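Local coordinates for WA352 (PDB 5ZT3), which is a mitochondrial rice protein linked to cytoplasmic male sterility, represented here by the helical DUF8018-containing portion of the longer chain, at residues Phe59-Glu64 against Gln103-Leu108. Sequence-based numbering, arbitrary orientation.
Sequences FELKVE and QMLDDL
Leu-105 extends its side chain with CG anti to the backbone N (chi1 -179°), and chi2 of 61° carries one branch, CD2, out to meet Leu-61 and Glu-64. Leu-61 answers from a less usual conformation: its chi1 of -100° lies away from the staggered values, and although its CB does not aim at segment 103-108, the CD2 methyl ends up beside it. The two leucines meet obliquely, methyl to methyl, with Leu-61 CD2 3.8 Å from Leu-105 CD2. One turn further on, Glu-64 adds the root of its side chain, CB lying 4.1 Å from the same Leu-105 CD2. The rest of its chain bends back and takes the carboxylate away from segment 103-108, leaving CB as the part that touches the leucine. This is a worked example of sparse helix packing: a single methyl bridges two residues three positions apart, no hydrogen bond crosses between the segments, and together they bury 123 Å², more than half of it on Leu-105, against buried Leu-61 and exposed Glu-64. The contact joins the long helix 45-72 to helix 98-111, where Leu-105 also touches Ile-65, and Leu-108 continues the packing onto Ile-65, Lys-68 and Met-69. Helix 116-124 packs against helix 98-111 through Met-104 and Leu-108, while helix 29-37 meets helix 45-72 at Phe-59 and Lys-62.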
loop_
_atom_site.group_PDB
_atom_site.type_symbol
_atom_site.label_atom_id
_atom_site.label_comp_id
_atom_site.label_asym_id
_atom_site.label_seq_id
_atom_site.Cartn_x
_atom_site.Cartn_y
_atom_site.Cartn_z
ATOM N N PHE A 59 -1.223 5.840 -0.658
ATOM C CA PHE A 59 0.095 5.591 -1.237
ATOM C C PHE A 59 1.203 6.016 -0.285
ATOM O O PHE A 59 2.181 5.288 -0.087
ATOM C CB PHE A 59 0.238 6.325 -2.565
ATOM C CG PHE A 59 1.522 6.018 -3.297
ATOM C CD1 PHE A 59 1.761 4.750 -3.794
ATOM C CD2 PHE A 59 2.470 7.001 -3.506
ATOM C CE1 PHE A 59 2.943 4.459 -4.473
ATOM C CE2 PHE A 59 3.649 6.719 -4.189
ATOM C CZ PHE A 59 3.871 5.452 -4.680
ATOM N N GLU A 60 1.068 7.199 0.318
ATOM C CA GLU A 60 2.108 7.678 1.221
ATOM C C GLU A 60 2.314 6.703 2.373
ATOM O O GLU A 60 3.455 6.417 2.760
ATOM C CB GLU A 60 1.748 9.069 1.742
ATOM C CG GLU A 60 2.763 9.629 2.729
ATOM C CD GLU A 60 2.748 11.144 2.783
ATOM O OE1 GLU A 60 1.672 11.735 2.548
ATOM O OE2 GLU A 60 3.811 11.742 3.062
ATOM N N LEU A 61 1.226 6.166 2.923
ATOM C CA LEU A 61 1.344 5.200 4.011
ATOM C C LEU A 61 1.933 3.880 3.530
ATOM O O LEU A 61 2.785 3.283 4.204
ATOM C CB LEU A 61 -0.025 4.953 4.639
ATOM C CG LEU A 61 -0.336 5.686 5.935
ATOM C CD1 LEU A 61 -1.697 5.293 6.386
ATOM C CD2 LEU A 61 0.678 5.349 6.995
ATOM N N LYS A 62 1.469 3.386 2.380
ATOM C CA LYS A 62 2.023 2.148 1.847
ATOM C C LYS A 62 3.524 2.265 1.650
ATOM O O LYS A 62 4.269 1.330 1.960
ATOM C CB LYS A 62 1.385 1.817 0.509
ATOM C CG LYS A 62 -0.025 1.324 0.578
ATOM C CD LYS A 62 -0.403 0.813 -0.802
ATOM C CE LYS A 62 -1.874 0.592 -0.903
ATOM N NZ LYS A 62 -2.188 -0.089 -2.182
ATOM N N VAL A 63 3.988 3.404 1.139
ATOM C CA VAL A 63 5.418 3.581 0.908
ATOM C C VAL A 63 6.187 3.514 2.219
ATOM O O VAL A 63 7.248 2.889 2.294
ATOM C CB VAL A 63 5.694 4.874 0.121
ATOM C CG1 VAL A 63 7.189 5.163 0.056
ATOM C CG2 VAL A 63 5.124 4.761 -1.281
ATOM N N GLU A 64 5.650 4.117 3.281
ATOM C CA GLU A 64 6.340 4.041 4.562
ATOM C C GLU A 64 6.443 2.600 5.044
ATOM O O GLU A 64 7.492 2.176 5.546
ATOM C CB GLU A 64 5.645 4.920 5.597
ATOM C CG GLU A 64 5.805 6.413 5.322
ATOM C CD GLU A 64 7.248 6.795 5.016
ATOM O OE1 GLU A 64 8.139 6.397 5.800
ATOM O OE2 GLU A 64 7.482 7.467 3.986
ATOM N N GLN A 103 -2.351 1.304 11.741
ATOM C CA GLN A 103 -2.098 0.337 12.809
ATOM C C GLN A 103 -0.909 -0.555 12.469
ATOM O O GLN A 103 -0.064 -0.834 13.329
ATOM C CB GLN A 103 -3.350 -0.503 13.057
ATOM C CG GLN A 103 -3.184 -1.553 14.149
ATOM C CD GLN A 103 -4.424 -2.408 14.332
ATOM O OE1 GLN A 103 -5.342 -2.381 13.509
ATOM N NE2 GLN A 103 -4.455 -3.179 15.412
ATOM N N MET A 104 -0.822 -1.001 11.212
ATOM C CA MET A 104 0.290 -1.848 10.790
ATOM C C MET A 104 1.616 -1.104 10.884
ATOM O O MET A 104 2.612 -1.654 11.381
ATOM C CB MET A 104 0.027 -2.329 9.360
ATOM C CG MET A 104 -1.170 -3.271 9.273
ATOM S SD MET A 104 -1.815 -3.529 7.620
ATOM C CE MET A 104 -0.364 -4.166 6.812
ATOM N N LEU A 105 1.650 0.153 10.427
ATOM C CA LEU A 105 2.882 0.931 10.510
ATOM C C LEU A 105 3.291 1.152 11.962
ATOM O O LEU A 105 4.476 1.027 12.309
ATOM C CB LEU A 105 2.718 2.261 9.779
ATOM C CG LEU A 105 3.977 3.133 9.787
ATOM C CD1 LEU A 105 5.124 2.413 9.108
ATOM C CD2 LEU A 105 3.720 4.483 9.138
ATOM N N ASP A 106 2.322 1.446 12.837
ATOM C CA ASP A 106 2.643 1.618 14.254
ATOM C C ASP A 106 3.238 0.344 14.842
ATOM O O ASP A 106 4.183 0.400 15.643
ATOM C CB ASP A 106 1.399 2.032 15.041
ATOM C CG ASP A 106 1.602 1.934 16.546
ATOM O OD1 ASP A 106 2.215 2.855 17.120
ATOM O OD2 ASP A 106 1.148 0.938 17.154
ATOM N N ASP A 107 2.686 -0.811 14.470
ATOM C CA ASP A 107 3.180 -2.093 14.968
ATOM C C ASP A 107 4.632 -2.309 14.551
ATOM O O ASP A 107 5.475 -2.708 15.367
ATOM C CB ASP A 107 2.273 -3.206 14.419
ATOM C CG ASP A 107 2.414 -4.533 15.158
ATOM O OD1 ASP A 107 2.786 -4.542 16.348
ATOM O OD2 ASP A 107 2.119 -5.588 14.549
ATOM N N LEU A 108 4.942 -2.050 13.277
ATOM C CA LEU A 108 6.312 -2.175 12.788
ATOM C C LEU A 108 7.237 -1.168 13.454
ATOM O O LEU A 108 8.370 -1.505 13.814
ATOM C CB LEU A 108 6.346 -1.973 11.275
ATOM C CG LEU A 108 5.622 -3.014 10.439
ATOM C CD1 LEU A 108 5.606 -2.561 8.991
ATOM C CD2 LEU A 108 6.309 -4.364 10.565
#